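Local coordinates for protein F420-dependent methylenetetrahydromethanopterin dehydrogenase (Methanopyrus kandleri, PDB 3IQE) that catalyses the reversible conversion of methenyl- to methylene-tetrahydromethanopterin with coenzyme F420 as hydride carrier, a step of methanogenesis from carbon dioxide, at residues Leu24-Asp29 against Thr264-Asp269; Val38-Lys43 against Glu50-Met55; Gly126-Phe131 against Pro232-Ala237. One frame throughout, in Å; residues are numbered along the deposited sequence.

Contact 1: residues Leu24-Asp29 against Thr264-Asp269; sequences LDERAD and TPHAPD. With H4M (5,10-dimethylene tetrahydromethanopterin), chain Q.
Glu26 and His266 meet through a two-point grip. The Glu26 CB points toward 264-269. Its CG sits between the backbone N and the carbonyl carbon (chi1 66°), and a bend at chi2 turns the carboxylate to His266. Glu26 CD lies 3.4 Å from His266 ND1. Glu26 OE1 takes the backbone His266 N and Glu26 OE2 takes His266 ND1, both at 2.7 Å. Both oxygens use syn lone pairs. The ND1 bond lies in the imidazole plane, though carboxylate and ring are 45° apart. On its anti side, tilted out of the carboxylate plane, Glu26 OE1 accepts Arg27 NH2 at 2.6 Å, a salt bridge, and lies 3.2 Å from Pro265 CA. Other bonds fix the guanidinium: Arg27 NH1 reaches His266 O at 2.6 Å and Asp29 OD2 at 3.2 Å, both near the guanidinium plane. Arg27 NH2 also bonds Leu132 O, and Asp29 OD2 pairs with Arg129, both of the second subunit. Leu24 O stands over one face of the His266 ring, whose NE2 is hydrogen-bonded to Asp162. The backbone of Glu26 and Arg27 touches the methyl groups of H4M. This histidine-carboxylate pair, joined to a salt-bridge network, borders a tetrahydromethanopterin site at the subunit interface.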
loop_
_atom_site.group_PDB
_atom_site.type_symbol
_atom_site.label_atom_id
_atom_site.label_comp_id
_atom_site.label_asym_id
_atom_site.label_seq_id
_atom_site.Cartn_x
_atom_site.Cartn_y
_atom_site.Cartn_z
ATOM N N LEU A 24 -23.069 22.870 2.860
ATOM C CA LEU A 24 -23.610 23.862 3.757
ATOM C C LEU A 24 -24.716 23.286 4.626
ATOM O O LEU A 24 -25.222 23.958 5.530
ATOM C CB LEU A 24 -24.112 25.086 2.983
ATOM C CG LEU A 24 -23.094 25.688 2.025
ATOM C CD1 LEU A 24 -23.750 26.801 1.172
ATOM C CD2 LEU A 24 -21.915 26.233 2.791
ATOM N N ASP A 25 -25.082 22.035 4.366
ATOM C CA ASP A 25 -26.151 21.375 5.121
ATOM C C ASP A 25 -25.951 19.862 5.168
ATOM O O ASP A 25 -26.832 19.087 4.736
ATOM C CB ASP A 25 -27.462 21.676 4.416
ATOM C CG ASP A 25 -28.662 21.454 5.302
ATOM O OD1 ASP A 25 -28.476 21.237 6.528
ATOM O OD2 ASP A 25 -29.782 21.494 4.746
ATOM N N GLU A 26 -24.806 19.439 5.699
ATOM C CA GLU A 26 -24.351 18.070 5.547
ATOM C C GLU A 26 -25.329 16.989 5.991
ATOM O O GLU A 26 -25.268 15.888 5.465
ATOM C CB GLU A 26 -23.019 17.886 6.274
ATOM C CG GLU A 26 -23.135 18.037 7.759
ATOM C CD GLU A 26 -22.922 19.444 8.197
ATOM O OE1 GLU A 26 -22.692 19.663 9.407
ATOM O OE2 GLU A 26 -23.001 20.340 7.342
ATOM N N ARG A 27 -26.224 17.292 6.950
ATOM C CA ARG A 27 -27.212 16.304 7.437
ATOM C C ARG A 27 -28.670 16.734 7.218
ATOM O O ARG A 27 -29.612 16.215 7.860
ATOM C CB ARG A 27 -26.954 16.008 8.923
ATOM C CG ARG A 27 -25.551 15.359 9.181
ATOM C CD ARG A 27 -25.272 15.277 10.654
ATOM N NE ARG A 27 -25.632 16.542 11.239
ATOM C CZ ARG A 27 -24.899 17.644 11.157
ATOM N NH1 ARG A 27 -25.364 18.776 11.670
ATOM N NH2 ARG A 27 -23.696 17.612 10.583
ATOM N N ALA A 28 -28.840 17.709 6.326
ATOM C CA ALA A 28 -30.124 18.278 5.964
ATOM C C ALA A 28 -30.897 18.682 7.206
ATOM O O ALA A 28 -32.108 18.727 7.180
ATOM C CB ALA A 28 -30.933 17.300 5.132
ATOM N N ASP A 29 -30.192 18.968 8.296
ATOM C CA ASP A 29 -30.856 19.369 9.519
ATOM C C ASP A 29 -30.862 20.878 9.826
ATOM O O ASP A 29 -31.430 21.301 10.848
ATOM C CB ASP A 29 -30.360 18.558 10.732
ATOM C CG ASP A 29 -28.920 18.863 11.116
ATOM O OD1 ASP A 29 -28.213 19.623 10.392
ATOM O OD2 ASP A 29 -28.492 18.309 12.154
ATOM N N THR A 264 -16.049 20.307 11.536
ATOM C CA THR A 264 -16.753 21.576 11.737
ATOM C C THR A 264 -18.216 21.451 11.232
ATOM O O THR A 264 -18.596 22.012 10.190
ATOM C CB THR A 264 -16.033 22.755 11.021
ATOM O OG1 THR A 264 -15.976 22.500 9.620
ATOM C CG2 THR A 264 -14.579 22.932 11.538
ATOM N N PRO A 265 -19.034 20.660 11.931
ATOM C CA PRO A 265 -20.437 20.482 11.503
ATOM C C PRO A 265 -21.328 21.677 11.815
ATOM O O PRO A 265 -20.976 22.511 12.627
ATOM C CB PRO A 265 -20.912 19.279 12.349
ATOM C CG PRO A 265 -20.098 19.344 13.590
ATOM C CD PRO A 265 -18.749 19.946 13.189
ATOM N N HIS A 266 -22.473 21.748 11.155
ATOM C CA HIS A 266 -23.487 22.769 11.491
ATOM C C HIS A 266 -24.418 22.264 12.556
ATOM O O HIS A 266 -24.733 21.098 12.606
ATOM C CB HIS A 266 -24.289 23.178 10.283
ATOM C CG HIS A 266 -23.447 23.702 9.169
ATOM N ND1 HIS A 266 -22.905 22.885 8.202
ATOM C CD2 HIS A 266 -23.022 24.956 8.887
ATOM C CE1 HIS A 266 -22.195 23.616 7.361
ATOM N NE2 HIS A 266 -22.253 24.876 7.755
ATOM N N ALA A 267 -24.876 23.197 13.379
ATOM C CA ALA A 267 -25.945 22.977 14.325
ATOM C C ALA A 267 -27.271 23.298 13.612
ATOM O O ALA A 267 -27.270 23.983 12.599
ATOM C CB ALA A 267 -25.745 23.906 15.490
ATOM N N PRO A 268 -28.402 22.825 14.151
ATOM C CA PRO A 268 -29.707 23.101 13.506
ATOM C C PRO A 268 -29.977 24.589 13.285
ATOM O O PRO A 268 -30.700 24.964 12.352
ATOM C CB PRO A 268 -30.729 22.497 14.489
ATOM C CG PRO A 268 -29.920 21.426 15.261
ATOM C CD PRO A 268 -28.525 21.995 15.365
ATOM N N ASP A 269 -29.415 25.434 14.143
ATOM C CA ASP A 269 -29.608 26.873 14.043
ATOM C C ASP A 269 -28.608 27.495 13.057
ATOM O O ASP A 269 -28.671 28.678 12.755
ATOM C CB ASP A 269 -29.511 27.525 15.439
ATOM C CG ASP A 269 -28.105 27.998 15.796
ATOM O OD1 ASP A 269 -27.107 27.451 15.279
ATOM O OD2 ASP A 269 -27.981 28.929 16.626
HETATM N N1 H4M Q . -24.532 11.398 0.371
HETATM C C2 H4M Q . -24.648 10.089 0.106
HETATM N NA2 H4M Q . -24.058 9.596 -1.021
HETATM N N3 H4M Q . -25.396 9.268 0.891
HETATM C C4 H4M Q . -26.001 9.751 2.006
HETATM O OH4 H4M Q . -26.644 8.964 2.731
HETATM C C4A H4M Q . -25.876 11.091 2.295
HETATM N N5 H4M Q . -26.444 11.694 3.419
HETATM C C6 H4M Q . -26.791 13.104 3.318
HETATM C C7 H4M Q . -25.511 13.843 2.902
HETATM C C7M H4M Q . -25.711 15.327 2.598
HETATM N N8 H4M Q . -24.941 13.214 1.718
HETATM C C8A H4M Q . -25.120 11.904 1.458
HETATM C C9 H4M Q . -27.336 13.393 4.734
HETATM C C9M H4M Q . -28.196 14.640 4.784
HETATM C C10 H4M Q . -27.553 11.159 4.181
HETATM N N10 H4M Q . -28.126 12.209 5.016
HETATM C C11 H4M Q . -30.129 11.392 8.562
HETATM C C12 H4M Q . -29.708 12.685 8.300
HETATM C C13 H4M Q . -29.023 12.980 7.132
HETATM C C14 H4M Q . -28.781 11.956 6.205
HETATM C C15 H4M Q . -29.241 10.662 6.446
HETATM C C16 H4M Q . -29.919 10.386 7.623
HETATM C CX1 H4M Q . -30.891 11.083 9.832
HETATM C CX2 H4M Q . -30.057 11.275 11.092
HETATM C CX3 H4M Q . -30.883 11.023 12.348
HETATM C CX4 H4M Q . -30.012 11.031 13.606
HETATM C CX5 H4M Q . -29.653 12.425 14.087
HETATM O OX2 H4M Q . -29.002 10.334 11.049
HETATM O OX3 H4M Q . -31.929 11.997 12.464
HETATM O OX4 H4M Q . -30.698 10.302 14.642
HETATM O OX5 H4M Q . -28.813 12.384 15.261
HETATM O O5J H4M Q . -28.601 14.445 19.663
HETATM C C5J H4M Q . -27.584 14.820 18.772
HETATM C C4J H4M Q . -27.487 13.670 17.805
HETATM O O4J H4M Q . -28.802 13.359 17.335
HETATM C C3J H4M Q . -26.649 14.090 16.623
HETATM O O3J H4M Q . -25.904 12.962 16.166
HETATM C C2J H4M Q . -27.709 14.548 15.645
HETATM O O2J H4M Q . -27.276 14.451 14.291
HETATM C C1J H4M Q . -28.895 13.629 15.952
HETATM P PA H4M Q . -29.373 15.582 20.501
HETATM O O1A H4M Q . -28.360 16.712 20.575
HETATM O O2A H4M Q . -30.594 15.932 19.664
HETATM O O3A H4M Q . -29.642 14.811 21.779
#

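Contact 2: residues Val38-Lys43 against Glu50-Met55; sequences VGTSVK and EAAVEM. With F42 (coenzyme f420), chain H.
Ala52 and Met55 of helix 46-63 press onto the end of strand 33-39, and the close packing is confined to this patch. The strand comes nearest at Gly39, whose CA is 5.3 Å from Ala52 CA. The Gly39 backbone is covered directly by Ala52 and Met55. Ala52 CB points at the strand and meets the methyl of Thr40, with CB and Thr40 CG2 3.7 Å apart. Val38 CG2 rests 3.8 Å from the carbonyl oxygen Ala52 O. The Met55 chain bends at chi3 (-51°), which brings its methyl over the strand. Met55 CE lies 3.6 Å from Gly39 O and 4.1 Å from Val38 CB. The side chains of Val38 and Met55 run past each other in opposite directions. No hydrogen bond crosses between the segments, and the fit is van der Waals.

This is the beta-alpha part of a beta-alpha-beta crossover in a parallel alpha/beta sheet. Strand 33-39 is one of the two outermost strands of the sheet within the chain. Val38 and Gly39 pair antiparallel with a strand of the second subunit, so the sheet runs on across the interface.

From Thr40 to Lys43 the chain makes a type II' turn and draws off from the helix. Thr40 OG1 donates to Lys43 O at 2.8 Å, in the carbonyl plane, and braces this turn. Val42 O then accepts N3 of coenzyme F420 at 3.1 Å, while Lys43 NZ forms a salt bridge with Asp25 of the second subunit. On the helix, Ala51 stands at the margin, partly exposed, and packs on Arg36 of the second subunit. Val53 points away from the strand and packs on helix 78-89. Glu54 is exposed to solvent, and Glu50 is partly exposed, with a long, weak ion pair to Lys82.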
loop_
_atom_site.group_PDB
_atom_site.type_symbol
_atom_site.label_atom_id
_atom_site.label_comp_id
_atom_site.label_asym_id
_atom_site.label_seq_id
_atom_site.Cartn_x
_atom_site.Cartn_y
_atom_site.Cartn_z
ATOM N N VAL A 38 -30.406 24.524 -9.817
ATOM C CA VAL A 38 -30.864 24.334 -11.187
ATOM C C VAL A 38 -29.660 24.291 -12.113
ATOM O O VAL A 38 -28.571 24.738 -11.769
ATOM C CB VAL A 38 -31.900 25.403 -11.669
ATOM C CG1 VAL A 38 -33.029 25.584 -10.632
ATOM C CG2 VAL A 38 -31.247 26.744 -11.980
ATOM N N GLY A 39 -29.854 23.729 -13.287
ATOM C CA GLY A 39 -28.767 23.646 -14.220
ATOM C C GLY A 39 -29.111 22.948 -15.509
ATOM O O GLY A 39 -30.233 22.508 -15.714
ATOM N N THR A 40 -28.095 22.806 -16.347
ATOM C CA THR A 40 -28.214 22.152 -17.639
ATOM C C THR A 40 -27.212 21.018 -17.748
ATOM O O THR A 40 -26.735 20.700 -18.840
ATOM C CB THR A 40 -27.913 23.126 -18.819
ATOM O OG1 THR A 40 -26.655 23.771 -18.620
ATOM C CG2 THR A 40 -28.986 24.187 -18.955
ATOM N N SER A 41 -26.864 20.417 -16.616
ATOM C CA SER A 41 -25.927 19.308 -16.632
ATOM C C SER A 41 -24.563 19.753 -17.202
ATOM O O SER A 41 -24.134 20.882 -16.979
ATOM C CB SER A 41 -26.515 18.179 -17.466
ATOM O OG SER A 41 -25.829 16.970 -17.253
ATOM N N VAL A 42 -23.922 18.881 -17.980
ATOM C CA VAL A 42 -22.575 19.142 -18.482
ATOM C C VAL A 42 -22.458 20.207 -19.568
ATOM O O VAL A 42 -21.364 20.654 -19.854
ATOM C CB VAL A 42 -21.924 17.871 -19.050
ATOM C CG1 VAL A 42 -21.998 16.758 -18.039
ATOM C CG2 VAL A 42 -22.578 17.451 -20.357
ATOM N N LYS A 43 -23.559 20.591 -20.200
ATOM C CA LYS A 43 -23.467 21.544 -21.302
ATOM C C LYS A 43 -23.402 22.990 -20.823
ATOM O O LYS A 43 -24.232 23.449 -20.027
ATOM C CB LYS A 43 -24.576 21.318 -22.358
ATOM C CG LYS A 43 -24.366 20.000 -23.164
ATOM C CD LYS A 43 -24.707 20.143 -24.660
ATOM C CE LYS A 43 -25.150 18.803 -25.256
ATOM N NZ LYS A 43 -24.035 17.935 -25.703
ATOM N N GLU A 50 -27.473 30.508 -20.977
ATOM C CA GLU A 50 -28.574 31.449 -20.862
ATOM C C GLU A 50 -29.784 30.700 -20.289
ATOM O O GLU A 50 -30.358 31.111 -19.285
ATOM C CB GLU A 50 -28.927 32.123 -22.201
ATOM C CG GLU A 50 -30.169 33.066 -22.117
ATOM C CD GLU A 50 -30.316 33.985 -23.325
ATOM O OE1 GLU A 50 -31.433 34.512 -23.567
ATOM O OE2 GLU A 50 -29.308 34.188 -24.040
ATOM N N ALA A 51 -30.157 29.587 -20.914
ATOM C CA ALA A 51 -31.339 28.836 -20.503
ATOM C C ALA A 51 -31.329 28.542 -19.012
ATOM O O ALA A 51 -32.360 28.563 -18.355
ATOM C CB ALA A 51 -31.420 27.544 -21.272
ATOM N N ALA A 52 -30.150 28.271 -18.481
ATOM C CA ALA A 52 -30.011 27.911 -17.080
ATOM C C ALA A 52 -30.136 29.102 -16.146
ATOM O O ALA A 52 -30.728 28.983 -15.065
ATOM C CB ALA A 52 -28.692 27.253 -16.871
ATOM N N VAL A 53 -29.547 30.235 -16.528
ATOM C CA VAL A 53 -29.641 31.439 -15.702
ATOM C C VAL A 53 -31.066 31.994 -15.760
ATOM O O VAL A 53 -31.618 32.483 -14.766
ATOM C CB VAL A 53 -28.621 32.502 -16.124
ATOM C CG1 VAL A 53 -28.850 33.786 -15.352
ATOM C CG2 VAL A 53 -27.213 31.988 -15.903
ATOM N N GLU A 54 -31.689 31.876 -16.921
ATOM C CA GLU A 54 -33.079 32.303 -17.051
ATOM C C GLU A 54 -33.943 31.519 -16.087
ATOM O O GLU A 54 -34.702 32.093 -15.296
ATOM C CB GLU A 54 -33.549 32.092 -18.482
ATOM C CG GLU A 54 -34.573 33.096 -18.930
ATOM C CD GLU A 54 -34.337 33.542 -20.363
ATOM O OE1 GLU A 54 -33.253 34.096 -20.650
ATOM O OE2 GLU A 54 -35.231 33.340 -21.205
ATOM N N MET A 55 -33.823 30.196 -16.139
ATOM C CA MET A 55 -34.492 29.347 -15.166
ATOM C C MET A 55 -34.299 29.890 -13.756
ATOM O O MET A 55 -35.267 30.126 -13.043
ATOM C CB MET A 55 -33.929 27.933 -15.208
ATOM C CG MET A 55 -34.620 26.961 -16.127
ATOM S SD MET A 55 -34.100 25.274 -15.701
ATOM C CE MET A 55 -32.318 25.431 -15.700
HETATM N N1 F42 H . -16.464 21.907 -21.171
HETATM C C2 F42 H . -17.787 21.641 -21.139
HETATM O O2 F42 H . -18.450 21.743 -22.189
HETATM N N3 F42 H . -18.303 20.927 -20.111
HETATM C C4 F42 H . -17.557 20.666 -19.005
HETATM O O4 F42 H . -18.130 20.275 -17.965
HETATM C C4A F42 H . -16.219 21.052 -18.989
HETATM C C5 F42 H . -15.314 20.665 -18.010
HETATM C C5A F42 H . -14.275 21.560 -17.751
HETATM C C6 F42 H . -13.603 21.579 -16.534
HETATM C C7 F42 H . -12.585 22.495 -16.313
HETATM C C8 F42 H . -12.231 23.395 -17.313
HETATM O O8M F42 H . -11.250 24.302 -17.096
HETATM C C9 F42 H . -12.899 23.380 -18.531
HETATM C C9A F42 H . -13.919 22.467 -18.742
HETATM N N10 F42 H . -14.558 22.442 -19.905
HETATM C C10 F42 H . -15.763 21.865 -20.011
HETATM C "C1'" F42 H . -13.844 22.868 -21.109
HETATM C "C2'" F42 H . -14.211 24.322 -21.357
HETATM O "O2'" F42 H . -15.629 24.409 -21.544
HETATM C "C3'" F42 H . -13.483 24.874 -22.570
HETATM O "O3'" F42 H . -13.703 24.055 -23.718
HETATM C "C4'" F42 H . -11.989 24.924 -22.352
HETATM O "O4'" F42 H . -11.689 25.735 -21.216
HETATM C "C5'" F42 H . -11.315 25.514 -23.586
HETATM O "O5'" F42 H . -10.209 26.283 -23.137
HETATM P P F42 H . -9.920 27.779 -23.654
HETATM O O1P F42 H . -11.291 28.384 -23.891
HETATM O O2P F42 H . -9.108 28.414 -22.550
HETATM O O3P F42 H . -9.139 27.558 -24.932
#

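Contact 3: residues Gly126-Phe131 against Pro232-Ala237; sequences GARREF and PIVASA. With H4M (5,10-dimethylene tetrahydromethanopterin), chain G.
Phe131 lays one face of its ring over Ala235. Ala235 CA is 3.9 Å from the ring centroid and 21° off the ring normal, a CH-pi contact. Ala235 CB is 3.6 Å from Phe131 CE1. CG of Phe131 is anti to the backbone N (chi1 174°), and this carries the ring across to the helix. Phe278 of the second subunit also packs on Phe131 and Ala235. Val234 slides past the Phe131 side chain in the opposite direction. Its CG2 approaches the ring obliquely, 4.0 Å from Phe131 CD2. Gly126 has no side chain, and Val234 CB comes within 3.6 Å of Gly126 CA. Val234 CG1 touches Arg128 CG at 4.0 Å, and these two side chains cross at about a right angle. Arg128 then bends at chi2, and its guanidinium passes to H4M. One guanidinium face lies against OX4 of H4M, Arg128 NE is bonded to Gly220 O, and Tyr230 gives a cation-pi partner. The backbone of the loop also holds H4M. Ala127 O, at the centre of an inverse gamma turn, accepts OX2 of H4M at 2.7 Å, and Arg129 N donates to O2J of H4M at 2.8 Å and also to O3J. The loop between strand 115-119 and helix 134-150 is thus packed on helix 227-257, which in turn packs on helix 197-223 through Ile233 and Ser236.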
loop_
_atom_site.group_PDB
_atom_site.type_symbol
_atom_site.label_atom_id
_atom_site.label_comp_id
_atom_site.label_asym_id
_atom_site.label_seq_id
_atom_site.Cartn_x
_atom_site.Cartn_y
_atom_site.Cartn_z
ATOM N N GLY A 126 -9.082 14.690 -18.711
ATOM C CA GLY A 126 -8.521 14.394 -20.035
ATOM C C GLY A 126 -9.586 13.965 -21.009
ATOM O O GLY A 126 -9.757 12.770 -21.246
ATOM N N ALA A 127 -10.285 14.959 -21.578
ATOM C CA ALA A 127 -11.526 14.767 -22.330
ATOM C C ALA A 127 -11.327 14.416 -23.793
ATOM O O ALA A 127 -11.602 15.231 -24.673
ATOM C CB ALA A 127 -12.385 16.037 -22.226
ATOM N N ARG A 128 -10.834 13.207 -24.038
ATOM C CA ARG A 128 -10.702 12.643 -25.371
ATOM C C ARG A 128 -11.549 11.361 -25.482
ATOM O O ARG A 128 -11.580 10.527 -24.569
ATOM C CB ARG A 128 -9.235 12.319 -25.646
ATOM C CG ARG A 128 -8.361 13.528 -25.947
ATOM C CD ARG A 128 -8.637 14.129 -27.299
ATOM N NE ARG A 128 -7.576 15.051 -27.713
ATOM C CZ ARG A 128 -7.609 15.765 -28.820
ATOM N NH1 ARG A 128 -6.624 16.586 -29.071
ATOM N NH2 ARG A 128 -8.644 15.679 -29.644
ATOM N N ARG A 129 -12.219 11.193 -26.607
ATOM C CA ARG A 129 -13.165 10.106 -26.770
ATOM C C ARG A 129 -12.486 8.732 -26.575
ATOM O O ARG A 129 -13.081 7.804 -26.003
ATOM C CB ARG A 129 -13.861 10.197 -28.129
ATOM C CG ARG A 129 -14.945 9.168 -28.331
ATOM C CD ARG A 129 -15.750 9.395 -29.603
ATOM N NE ARG A 129 -16.329 10.734 -29.573
ATOM C CZ ARG A 129 -16.080 11.680 -30.459
ATOM N NH1 ARG A 129 -16.644 12.868 -30.315
ATOM N NH2 ARG A 129 -15.302 11.435 -31.513
ATOM N N GLU A 130 -11.247 8.616 -27.014
ATOM C CA GLU A 130 -10.513 7.341 -26.887
ATOM C C GLU A 130 -10.228 6.894 -25.431
ATOM O O GLU A 130 -9.890 5.730 -25.180
ATOM C CB GLU A 130 -9.220 7.418 -27.712
ATOM C CG GLU A 130 -9.415 7.775 -29.178
ATOM C CD GLU A 130 -9.148 9.239 -29.494
ATOM O OE1 GLU A 130 -8.584 9.530 -30.595
ATOM O OE2 GLU A 130 -9.480 10.098 -28.656
ATOM N N PHE A 131 -10.437 7.779 -24.455
ATOM C CA PHE A 131 -10.002 7.513 -23.096
ATOM C C PHE A 131 -11.137 7.764 -22.115
ATOM O O PHE A 131 -11.405 6.966 -21.220
ATOM C CB PHE A 131 -8.794 8.406 -22.739
ATOM C CG PHE A 131 -8.380 8.307 -21.311
ATOM C CD1 PHE A 131 -7.809 7.134 -20.830
ATOM C CD2 PHE A 131 -8.606 9.349 -20.417
ATOM C CE1 PHE A 131 -7.448 7.016 -19.494
ATOM C CE2 PHE A 131 -8.238 9.214 -19.071
ATOM C CZ PHE A 131 -7.676 8.049 -18.623
ATOM N N PRO A 232 -2.081 8.882 -24.666
ATOM C CA PRO A 232 -1.237 8.717 -23.482
ATOM C C PRO A 232 -1.155 9.944 -22.565
ATOM O O PRO A 232 -1.056 9.800 -21.351
ATOM C CB PRO A 232 0.152 8.402 -24.082
ATOM C CG PRO A 232 -0.084 8.237 -25.584
ATOM C CD PRO A 232 -1.513 8.198 -25.836
ATOM N N ILE A 233 -1.133 11.138 -23.146
ATOM C CA ILE A 233 -0.979 12.357 -22.351
ATOM C C ILE A 233 -2.155 12.576 -21.391
ATOM O O ILE A 233 -1.952 12.759 -20.172
ATOM C CB ILE A 233 -0.781 13.589 -23.284
ATOM C CG1 ILE A 233 0.558 13.524 -24.002
ATOM C CG2 ILE A 233 -0.819 14.901 -22.525
ATOM C CD1 ILE A 233 0.691 14.614 -25.135
ATOM N N VAL A 234 -3.373 12.465 -21.896
ATOM C CA VAL A 234 -4.559 12.648 -21.048
ATOM C C VAL A 234 -4.643 11.539 -20.000
ATOM O O VAL A 234 -4.970 11.779 -18.814
ATOM C CB VAL A 234 -5.878 12.721 -21.876
ATOM C CG1 VAL A 234 -5.902 13.960 -22.763
ATOM C CG2 VAL A 234 -6.104 11.464 -22.671
ATOM N N ALA A 235 -4.310 10.317 -20.394
ATOM C CA ALA A 235 -4.267 9.230 -19.413
ATOM C C ALA A 235 -3.257 9.502 -18.292
ATOM O O ALA A 235 -3.534 9.163 -17.134
ATOM C CB ALA A 235 -3.965 7.912 -20.089
ATOM N N SER A 236 -2.079 10.060 -18.605
ATOM C CA SER A 236 -1.092 10.356 -17.537
ATOM C C SER A 236 -1.682 11.367 -16.513
ATOM O O SER A 236 -1.452 11.301 -15.303
ATOM C CB SER A 236 0.192 10.907 -18.136
ATOM O OG SER A 236 -0.049 12.213 -18.652
ATOM N N ALA A 237 -2.455 12.301 -17.022
ATOM C CA ALA A 237 -3.146 13.269 -16.182
ATOM C C ALA A 237 -4.025 12.600 -15.104
ATOM O O ALA A 237 -4.053 12.994 -13.931
ATOM C CB ALA A 237 -3.984 14.169 -17.091
HETATM N N1 H4M G . -15.688 16.705 -14.170
HETATM C C2 H4M G . -14.732 17.416 -13.567
HETATM N NA2 H4M G . -14.607 17.413 -12.210
HETATM N N3 H4M G . -13.876 18.140 -14.305
HETATM C C4 H4M G . -13.950 18.172 -15.660
HETATM O OH4 H4M G . -13.126 18.880 -16.272
HETATM C C4A H4M G . -14.953 17.464 -16.290
HETATM N N5 H4M G . -15.141 17.428 -17.665
HETATM C C6 H4M G . -16.516 17.247 -18.109
HETATM C C7 H4M G . -16.996 15.923 -17.504
HETATM C C7M H4M G . -18.441 15.597 -17.857
HETATM N N8 H4M G . -16.824 15.982 -16.062
HETATM C C8A H4M G . -15.843 16.727 -15.507
HETATM C C9 H4M G . -16.399 17.316 -19.645
HETATM C C9M H4M G . -17.699 17.790 -20.283
HETATM C C10 H4M G . -14.562 18.334 -18.631
HETATM N N10 H4M G . -15.296 18.258 -19.881
HETATM C C11 H4M G . -13.571 19.167 -23.623
HETATM C C12 H4M G . -14.670 18.326 -23.571
HETATM C C13 H4M G . -15.259 18.011 -22.328
HETATM C C14 H4M G . -14.730 18.531 -21.150
HETATM C C15 H4M G . -13.636 19.380 -21.226
HETATM C C16 H4M G . -13.055 19.695 -22.452
HETATM C CX1 H4M G . -12.935 19.563 -24.939
HETATM C CX2 H4M G . -12.344 18.408 -25.706
HETATM C CX3 H4M G . -11.865 18.907 -27.042
HETATM C CX4 H4M G . -11.206 17.648 -27.511
HETATM C CX5 H4M G . -11.508 16.991 -28.838
HETATM O OX2 H4M G . -11.179 17.868 -25.068
HETATM O OX3 H4M G . -12.983 19.332 -27.812
HETATM O OX4 H4M G . -10.097 17.201 -26.695
HETATM O OX5 H4M G . -11.424 15.575 -28.755
HETATM O O5J H4M G . -12.106 12.521 -32.748
HETATM C C5J H4M G . -10.844 13.093 -32.428
HETATM C C4J H4M G . -10.824 13.632 -30.998
HETATM O O4J H4M G . -11.450 14.915 -30.942
HETATM C C3J H4M G . -11.532 12.765 -29.961
HETATM O O3J H4M G . -10.692 12.589 -28.817
HETATM C C2J H4M G . -12.721 13.585 -29.495
HETATM O O2J H4M G . -13.076 13.339 -28.115
HETATM C C1J H4M G . -12.252 15.018 -29.778
HETATM P PA H4M G . -12.573 12.335 -34.283
HETATM O O1A H4M G . -12.427 10.853 -34.567
HETATM O O2A H4M G . -14.006 12.841 -34.213
HETATM O O3A H4M G . -11.612 13.189 -35.090
#

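How the contacts relate
From the N terminus, segment 24-29 follows helix 15-19 and waits for its partner until 264-269, after helix 227-257. Contact 1 therefore closes a loop of nearly the whole chain, and the other two contacts are nested inside it. Contact 2 closes first, joining strand 33-39 to the next helix, 46-63. Contact 3 then opens at 126-131 and closes on helix 227-257, in series with contact 2 and without crossing it. Contacts 1 and 3 lie on opposite sides of the chain's centre, with centres about 38 Å apart. All three reach the second subunit, where contacts 2 and 3 of one chain meet the 24-29 loop of the other.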